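Long-range contacts in isomerase/lactonizing enzyme (PDB 1RVK), which is of unknown function but belongs to the enolase superfamily, and probably uses its bound magnesium to stabilise an enolate intermediate in an isomerase or lactonizing reaction: residues E7-R12 with Q35-V40; I2-E7 with R41-Q46. All coordinates share one frame; numbering follows the deposited sequence.

Interaction 1 (E7-R12 with Q35-V40)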
ATOM      1  N   GLU A   7       7.442 -20.362  10.168  1.00 17.63           N
ATOM      2  CA  GLU A   7       6.193 -20.618  10.873  1.00 18.81           C
ATOM      3  C   GLU A   7       5.131 -19.550  10.656  1.00 17.25           C
ATOM      4  O   GLU A   7       5.439 -18.378  10.460  1.00 17.75           O
ATOM      5  CB  GLU A   7       6.475 -20.743  12.370  1.00 20.59           C
ATOM      6  CG  GLU A   7       7.724 -21.557  12.684  1.00 25.54           C
ATOM      7  CD  GLU A   7       8.110 -21.503  14.151  1.00 27.01           C
ATOM      8  OE1 GLU A   7       8.003 -20.413  14.758  1.00 27.71           O
ATOM      9  OE2 GLU A   7       8.536 -22.546  14.693  1.00 27.32           O
ATOM     10  N   VAL A   8       3.874 -19.977  10.703  1.00 16.89           N
ATOM     11  CA  VAL A   8       2.748 -19.073  10.538  1.00 15.92           C
ATOM     12  C   VAL A   8       1.861 -19.170  11.769  1.00 16.72           C
ATOM     13  O   VAL A   8       1.491 -20.264  12.193  1.00 16.73           O
ATOM     14  CB  VAL A   8       1.906 -19.431   9.294  1.00 16.56           C
ATOM     15  CG1 VAL A   8       0.667 -18.538   9.227  1.00 17.14           C
ATOM     16  CG2 VAL A   8       2.747 -19.260   8.034  1.00 16.01           C
ATOM     17  N   ARG A   9       1.537 -18.019  12.344  1.00 15.20           N
ATOM     18  CA  ARG A   9       0.679 -17.959  13.517  1.00 15.87           C
ATOM     19  C   ARG A   9      -0.524 -17.100  13.170  1.00 15.48           C
ATOM     20  O   ARG A   9      -0.384 -15.918  12.850  1.00 16.60           O
ATOM     21  CB  ARG A   9       1.432 -17.349  14.705  1.00 18.16           C
ATOM     22  CG  ARG A   9       2.581 -18.207  15.215  1.00 18.17           C
ATOM     23  CD  ARG A   9       3.331 -17.518  16.344  1.00 22.48           C
ATOM     24  NE  ARG A   9       4.285 -18.416  16.990  1.00 25.25           N
ATOM     25  CZ  ARG A   9       5.360 -18.929  16.398  1.00 27.53           C
ATOM     26  NH1 ARG A   9       5.635 -18.631  15.135  1.00 27.30           N
ATOM     27  NH2 ARG A   9       6.160 -19.747  17.070  1.00 28.08           N
ATOM     28  N   VAL A  10      -1.704 -17.706  13.213  1.00 15.70           N
ATOM     29  CA  VAL A  10      -2.933 -16.989  12.913  1.00 15.43           C
ATOM     30  C   VAL A  10      -3.589 -16.597  14.228  1.00 15.63           C
ATOM     31  O   VAL A  10      -3.699 -17.410  15.149  1.00 15.89           O
ATOM     32  CB  VAL A  10      -3.904 -17.865  12.091  1.00 15.56           C
ATOM     33  CG1 VAL A  10      -5.140 -17.061  11.707  1.00 18.15           C
ATOM     34  CG2 VAL A  10      -3.203 -18.379  10.841  1.00 16.38           C
ATOM     35  N   PHE A  11      -4.013 -15.341  14.316  1.00 15.60           N
ATOM     36  CA  PHE A  11      -4.652 -14.842  15.524  1.00 16.18           C
ATOM     37  C   PHE A  11      -5.800 -13.917  15.150  1.00 17.89           C
ATOM     38  O   PHE A  11      -5.959 -13.557  13.981  1.00 16.74           O
ATOM     39  CB  PHE A  11      -3.642 -14.079  16.381  1.00 16.77           C
ATOM     40  CG  PHE A  11      -3.047 -12.881  15.696  1.00 17.53           C
ATOM     41  CD1 PHE A  11      -2.020 -13.030  14.769  1.00 17.73           C
ATOM     42  CD2 PHE A  11      -3.529 -11.602  15.966  1.00 16.48           C
ATOM     43  CE1 PHE A  11      -1.478 -11.919  14.118  1.00 17.63           C
ATOM     44  CE2 PHE A  11      -2.997 -10.486  15.323  1.00 17.80           C
ATOM     45  CZ  PHE A  11      -1.968 -10.645  14.395  1.00 17.65           C
ATOM     46  N   ARG A  12      -6.594 -13.530  16.145  1.00 17.73           N
ATOM     47  CA  ARG A  12      -7.733 -12.648  15.913  1.00 19.53           C
ATOM     48  C   ARG A  12      -7.440 -11.215  16.357  1.00 19.00           C
ATOM     49  O   ARG A  12      -7.000 -10.983  17.481  1.00 17.84           O
ATOM     50  CB  ARG A  12      -8.961 -13.149  16.682  1.00 22.20           C
ATOM     51  CG  ARG A  12      -9.184 -14.653  16.631  1.00 26.59           C
ATOM     52  CD  ARG A  12     -10.119 -15.098  17.758  1.00 31.27           C
ATOM     53  NE  ARG A  12     -10.042 -16.537  18.008  1.00 34.46           N
ATOM     54  CZ  ARG A  12     -10.477 -17.469  17.164  1.00 35.38           C
ATOM     55  NH1 ARG A  12     -11.025 -17.117  16.009  1.00 36.99           N
ATOM     56  NH2 ARG A  12     -10.358 -18.754  17.472  1.00 37.37           N
ATOM     57  N   GLN A  35      -5.872 -12.686  11.350  1.00 16.41           N
ATOM     58  CA  GLN A  35      -4.664 -12.104  10.781  1.00 18.93           C
ATOM     59  C   GLN A  35      -3.552 -13.137  10.926  1.00 17.33           C
ATOM     60  O   GLN A  35      -3.544 -13.906  11.880  1.00 17.84           O
ATOM     61  CB  GLN A  35      -4.286 -10.826  11.537  1.00 22.34           C
ATOM     62  CG  GLN A  35      -2.992 -10.177  11.063  1.00 29.71           C
ATOM     63  CD  GLN A  35      -3.089  -9.620   9.652  1.00 32.91           C
ATOM     64  OE1 GLN A  35      -2.089  -9.208   9.067  1.00 35.78           O
ATOM     65  NE2 GLN A  35      -4.300  -9.594   9.106  1.00 36.40           N
ATOM     66  N   ALA A  36      -2.616 -13.161   9.988  1.00 16.50           N
ATOM     67  CA  ALA A  36      -1.529 -14.125  10.075  1.00 14.09           C
ATOM     68  C   ALA A  36      -0.170 -13.447  10.196  1.00 15.42           C
ATOM     69  O   ALA A  36       0.061 -12.381   9.624  1.00 14.28           O
ATOM     70  CB  ALA A  36      -1.545 -15.043   8.856  1.00 15.90           C
HETATM   71  N   MSE A  37       0.720 -14.064  10.963  1.00 14.35           N
HETATM   72  CA  MSE A  37       2.066 -13.542  11.124  1.00 14.78           C
HETATM   73  C   MSE A  37       3.029 -14.630  10.681  1.00 14.72           C
HETATM   74  O   MSE A  37       2.959 -15.766  11.162  1.00 13.48           O
HETATM   75  CB  MSE A  37       2.359 -13.155  12.580  1.00 15.77           C
HETATM   76  CG  MSE A  37       3.797 -12.654  12.790  1.00 15.35           C
HETATM   77 SE   MSE A  37       4.242 -12.065  14.603  1.00 21.08          SE
HETATM   78  CE  MSE A  37       4.210 -13.794  15.480  1.00 18.69           C
ATOM     79  N   LEU A  38       3.900 -14.283   9.740  1.00 12.91           N
ATOM     80  CA  LEU A  38       4.898 -15.211   9.231  1.00 14.36           C
ATOM     81  C   LEU A  38       6.205 -14.940   9.970  1.00 14.00           C
ATOM     82  O   LEU A  38       6.628 -13.788  10.089  1.00 14.20           O
ATOM     83  CB  LEU A  38       5.099 -14.995   7.728  1.00 16.23           C
ATOM     84  CG  LEU A  38       6.077 -15.885   6.942  1.00 19.21           C
ATOM     85  CD1 LEU A  38       7.501 -15.629   7.376  1.00 23.89           C
ATOM     86  CD2 LEU A  38       5.708 -17.343   7.129  1.00 19.98           C
ATOM     87  N   THR A  39       6.832 -15.998  10.478  1.00 13.04           N
ATOM     88  CA  THR A  39       8.104 -15.865  11.187  1.00 13.62           C
ATOM     89  C   THR A  39       9.171 -16.753  10.549  1.00 14.89           C
ATOM     90  O   THR A  39       8.930 -17.928  10.271  1.00 16.26           O
ATOM     91  CB  THR A  39       7.982 -16.266  12.682  1.00 16.05           C
ATOM     92  OG1 THR A  39       7.159 -15.318  13.380  1.00 16.35           O
ATOM     93  CG2 THR A  39       9.357 -16.306  13.336  1.00 17.82           C
ATOM     94  N   VAL A  40      10.343 -16.177  10.305  1.00 14.13           N
ATOM     95  CA  VAL A  40      11.469 -16.913   9.743  1.00 14.50           C
ATOM     96  C   VAL A  40      12.544 -16.933  10.830  1.00 15.68           C
ATOM     97  O   VAL A  40      12.911 -15.883  11.362  1.00 15.71           O
ATOM     98  CB  VAL A  40      12.028 -16.219   8.482  1.00 15.33           C
ATOM     99  CG1 VAL A  40      13.217 -17.008   7.933  1.00 15.16           C
ATOM    100  CG2 VAL A  40      10.935 -16.106   7.425  1.00 14.43           C
TER
HETATM  101  O   HOH W   1       4.688 -16.452  13.308  1.00 17.84           O

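Interaction 2 (I2-E7 with R41-Q46)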
ATOM      1  N   ILE A   2      21.883 -19.578   8.837  1.00 19.61           N
ATOM      2  CA  ILE A   2      21.045 -20.493   8.073  1.00 18.98           C
ATOM      3  C   ILE A   2      19.624 -20.561   8.629  1.00 17.98           C
ATOM      4  O   ILE A   2      19.419 -20.627   9.840  1.00 18.41           O
ATOM      5  CB  ILE A   2      21.646 -21.918   8.072  1.00 19.56           C
ATOM      6  CG1 ILE A   2      23.018 -21.902   7.396  1.00 19.82           C
ATOM      7  CG2 ILE A   2      20.714 -22.883   7.352  1.00 19.13           C
ATOM      8  CD1 ILE A   2      22.978 -21.493   5.928  1.00 19.81           C
ATOM      9  N   ILE A   3      18.644 -20.541   7.730  1.00 17.74           N
ATOM     10  CA  ILE A   3      17.236 -20.610   8.114  1.00 16.39           C
ATOM     11  C   ILE A   3      16.879 -22.024   8.569  1.00 18.25           C
ATOM     12  O   ILE A   3      17.137 -23.000   7.856  1.00 17.69           O
ATOM     13  CB  ILE A   3      16.326 -20.226   6.927  1.00 16.98           C
ATOM     14  CG1 ILE A   3      16.585 -18.769   6.535  1.00 16.13           C
ATOM     15  CG2 ILE A   3      14.857 -20.448   7.290  1.00 14.58           C
ATOM     16  CD1 ILE A   3      15.851 -18.321   5.280  1.00 16.70           C
ATOM     17  N   THR A   4      16.282 -22.135   9.752  1.00 17.96           N
ATOM     18  CA  THR A   4      15.904 -23.437  10.284  1.00 19.69           C
ATOM     19  C   THR A   4      14.399 -23.641  10.385  1.00 18.97           C
ATOM     20  O   THR A   4      13.929 -24.779  10.392  1.00 17.74           O
ATOM     21  CB  THR A   4      16.517 -23.674  11.685  1.00 20.75           C
ATOM     22  OG1 THR A   4      16.116 -22.620  12.571  1.00 20.66           O
ATOM     23  CG2 THR A   4      18.035 -23.714  11.601  1.00 22.76           C
ATOM     24  N   ASP A   5      13.641 -22.549  10.457  1.00 18.98           N
ATOM     25  CA  ASP A   5      12.187 -22.656  10.578  1.00 20.30           C
ATOM     26  C   ASP A   5      11.416 -21.544   9.875  1.00 19.71           C
ATOM     27  O   ASP A   5      11.880 -20.407   9.789  1.00 17.84           O
ATOM     28  CB  ASP A   5      11.780 -22.634  12.054  1.00 24.32           C
ATOM     29  CG  ASP A   5      12.448 -23.723  12.865  1.00 28.38           C
ATOM     30  OD1 ASP A   5      11.992 -24.883  12.796  1.00 32.26           O
ATOM     31  OD2 ASP A   5      13.432 -23.414  13.573  1.00 30.68           O
ATOM     32  N   VAL A   6      10.234 -21.895   9.378  1.00 18.63           N
ATOM     33  CA  VAL A   6       9.319 -20.952   8.738  1.00 19.20           C
ATOM     34  C   VAL A   6       7.984 -21.293   9.392  1.00 18.60           C
ATOM     35  O   VAL A   6       7.461 -22.392   9.209  1.00 19.00           O
ATOM     36  CB  VAL A   6       9.210 -21.169   7.217  1.00 20.16           C
ATOM     37  CG1 VAL A   6       8.205 -20.183   6.628  1.00 22.22           C
ATOM     38  CG2 VAL A   6      10.569 -20.974   6.567  1.00 20.98           C
ATOM     39  N   GLU A   7       7.442 -20.362  10.168  1.00 17.63           N
ATOM     40  CA  GLU A   7       6.193 -20.618  10.873  1.00 18.81           C
ATOM     41  C   GLU A   7       5.131 -19.550  10.656  1.00 17.25           C
ATOM     42  O   GLU A   7       5.439 -18.378  10.460  1.00 17.75           O
ATOM     43  CB  GLU A   7       6.475 -20.743  12.370  1.00 20.59           C
ATOM     44  CG  GLU A   7       7.724 -21.557  12.684  1.00 25.54           C
ATOM     45  CD  GLU A   7       8.110 -21.503  14.151  1.00 27.01           C
ATOM     46  OE1 GLU A   7       8.003 -20.413  14.758  1.00 27.71           O
ATOM     47  OE2 GLU A   7       8.536 -22.546  14.693  1.00 27.32           O
ATOM     48  N   ARG A  41      13.041 -18.121  11.167  1.00 14.71           N
ATOM     49  CA  ARG A  41      14.055 -18.249  12.210  1.00 16.71           C
ATOM     50  C   ARG A  41      15.330 -18.914  11.705  1.00 15.68           C
ATOM     51  O   ARG A  41      15.284 -19.802  10.854  1.00 16.32           O
ATOM     52  CB  ARG A  41      13.495 -19.055  13.393  1.00 18.85           C
ATOM     53  CG  ARG A  41      14.462 -19.202  14.563  1.00 20.89           C
ATOM     54  CD  ARG A  41      13.887 -20.079  15.678  1.00 24.90           C
ATOM     55  NE  ARG A  41      12.590 -19.593  16.142  1.00 28.04           N
ATOM     56  CZ  ARG A  41      11.423 -20.135  15.812  1.00 28.65           C
ATOM     57  NH1 ARG A  41      11.380 -21.194  15.015  1.00 31.02           N
ATOM     58  NH2 ARG A  41      10.295 -19.612  16.271  1.00 30.17           N
ATOM     59  N   THR A  42      16.467 -18.481  12.243  1.00 17.91           N
ATOM     60  CA  THR A  42      17.761 -19.034  11.858  1.00 19.16           C
ATOM     61  C   THR A  42      18.355 -19.903  12.973  1.00 20.94           C
ATOM     62  O   THR A  42      17.814 -19.966  14.078  1.00 19.90           O
ATOM     63  CB  THR A  42      18.758 -17.913  11.507  1.00 20.49           C
ATOM     64  OG1 THR A  42      18.811 -16.965  12.580  1.00 23.08           O
ATOM     65  CG2 THR A  42      18.325 -17.197  10.233  1.00 21.05           C
ATOM     66  N   GLU A  43      19.469 -20.565  12.673  1.00 23.08           N
ATOM     67  CA  GLU A  43      20.144 -21.445  13.628  1.00 26.77           C
ATOM     68  C   GLU A  43      20.396 -20.810  14.991  1.00 27.30           C
ATOM     69  O   GLU A  43      20.210 -21.452  16.025  1.00 27.38           O
ATOM     70  CB  GLU A  43      21.492 -21.903  13.066  1.00 30.15           C
ATOM     71  CG  GLU A  43      21.427 -22.572  11.711  1.00 36.78           C
ATOM     72  CD  GLU A  43      22.808 -22.819  11.127  1.00 41.35           C
ATOM     73  OE1 GLU A  43      23.567 -21.835  10.942  1.00 40.01           O
ATOM     74  OE2 GLU A  43      23.129 -23.996  10.854  1.00 43.11           O
ATOM     75  N   ASP A  44      20.828 -19.554  14.986  1.00 27.62           N
ATOM     76  CA  ASP A  44      21.133 -18.849  16.228  1.00 29.60           C
ATOM     77  C   ASP A  44      19.910 -18.331  16.979  1.00 29.01           C
ATOM     78  O   ASP A  44      20.042 -17.654  18.000  1.00 29.32           O
ATOM     79  CB  ASP A  44      22.096 -17.691  15.950  1.00 32.62           C
ATOM     80  CG  ASP A  44      21.496 -16.633  15.047  1.00 35.63           C
ATOM     81  OD1 ASP A  44      22.184 -15.629  14.775  1.00 38.19           O
ATOM     82  OD2 ASP A  44      20.338 -16.801  14.613  1.00 36.41           O
ATOM     83  N   GLY A  45      18.721 -18.643  16.475  1.00 27.19           N
ATOM     84  CA  GLY A  45      17.511 -18.209  17.147  1.00 25.92           C
ATOM     85  C   GLY A  45      16.975 -16.844  16.758  1.00 25.08           C
ATOM     86  O   GLY A  45      15.933 -16.433  17.265  1.00 24.45           O
ATOM     87  N   GLN A  46      17.679 -16.135  15.880  1.00 23.48           N
ATOM     88  CA  GLN A  46      17.230 -14.817  15.430  1.00 23.24           C
ATOM     89  C   GLN A  46      15.948 -15.008  14.618  1.00 20.78           C
ATOM     90  O   GLN A  46      15.796 -16.008  13.921  1.00 19.87           O
ATOM     91  CB  GLN A  46      18.299 -14.158  14.552  1.00 25.41           C
ATOM     92  CG  GLN A  46      19.599 -13.795  15.263  1.00 30.48           C
ATOM     93  CD  GLN A  46      19.522 -12.485  16.033  1.00 33.08           C
ATOM     94  OE1 GLN A  46      20.541 -11.964  16.485  1.00 35.63           O
ATOM     95  NE2 GLN A  46      18.315 -11.950  16.187  1.00 33.87           N
TER

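Interaction 1 (E7-R12 with Q35-V40)
Arg9 and Met37 face each other on two antiparallel strands, 7-12 and 35-40. Their backbones form a hydrogen-bonded pair: Arg9 N gives to Met37 O at 2.9 Å and Met37 N returns a bond to Arg9 O. Glu7 with Thr39 and Phe11 with Gln35 are paired in the same way. Between them lie the non-hydrogen-bonded pairs Val8-Leu38 and Val10-Ala36.

The Arg9 side chain can be followed outward. Its CB lies 4.2 Å from Met37 O. CG sits beside the backbone N (chi1 -66°), and the chain then runs extended to NE, alongside the selenomethionine Met37. CD touches Met37 CE at 3.9 Å. At the tip, NH1 and NH2 both bind one oxygen, Glu7 OE1, each at 3.0 Å. That oxygen lies in the guanidinium plane, but both nitrogens meet it from above the same face of the carboxylate. Glu7 OE1 also forms a salt bridge with Arg41. NH1 of Arg9 also gives a bond to a water, which donates to Met37 O and is hydrogen-bonded to Thr39 OG1. The Thr39 hydroxyl has a further partner in His49.

Phe11 lies beside Gln35. Gln35 CB stands over one ring face, 4.0 Å from the Phe11 centroid, as a CH-pi contact, and Gln35 CG touches Phe11 CZ at 3.5 Å. Tyr345 meets the Phe11 ring edge-to-face. On the other side of the sheet, Val8 CG2 packs on Leu38 CD2 at 3.6 Å.

The two faces therefore differ in chemistry. Val8, Val10, Ala36 and Leu38 make one apolar. The other combines an aromatic end at Phe11 with a charged end, where the water links the Arg9 guanidinium to the second strand and Glu7 probably shares its charge between Arg9 and Arg41.

Interaction 2 (I2-E7 with R41-Q46)
A classic beta bulge joins 2-7 to 41-46: Thr4 and Asp5 both lie opposite Arg41. Thr4 N and Asp5 N give to the same acceptor, Arg41 O, at 2.8 Å and 3.2 Å. Arg41 N returns a bond to Asp5 O. Beyond the bulge, Glu43 N gives to Ile2 O at 2.8 Å.

Arg41 is the centre of a salt-bridge network. Its CG stands opposite the backbone N (chi1 -178°), and a bend at chi3 (-55°) turns the guanidinium toward Asp5 and Glu7. NH2 binds Glu7 OE1 at 2.9 Å, and NH1 binds Glu7 OE2 at 3.2 Å. This is an end-on grip, one nitrogen to each oxygen. The two planes are steeply inclined, 72° apart, and both oxygens are met from above the carboxylate plane. NH1 also makes a weak bond to Asp5 OD2 at 3.3 Å. Asp5 OD2 in turn accepts from Thr4 OG1. Two carboxylates thus share one guanidinium, which would probably favour their charged forms. Arg41 NE pairs with Glu47.

Glu43 runs side by side with Ile2, its CD 3.4 Å from Ile2 CB. Its stem crosses Thr4 at about a right angle, with CG against Thr4 CG2. Glu43 belongs to a type I turn from Thr42 to Gly45. Asp44 OD2 closes an Asx turn by accepting from Gln46 N.

The turn leads from strand 30-42 into strand 47-52. Helix 98-116 covers Thr42 and Gln46 through Leu111. Ile3 and Val6 pack on helix 59-70, and the backbone of Ile3 bonds to Gly72 and Glu73.

In the fold
Interactions 1 and 2 are successive parts of one strand pairing, 3-15 with 30-42, in the three-stranded antiparallel sheet of the N-terminal domain. Their centres lie 15 Å apart. Glu7 belongs to both: its OE1 accepts from Arg9 on its own strand and from Arg41 on the facing strand, all three side chains on one face of the sheet. Arg9 NH2 lies 4.2 Å from Arg41 NH2, both gathered round the shared Glu7 carboxylate, which probably balances part of their charge. Apolar packing also continues across the join, with Leu38 CD2 3.8 Å from Val6 CG1. Neither contact includes the magnesium ligands Asp206, Glu232 and Glu258, which belong to the barrel domain.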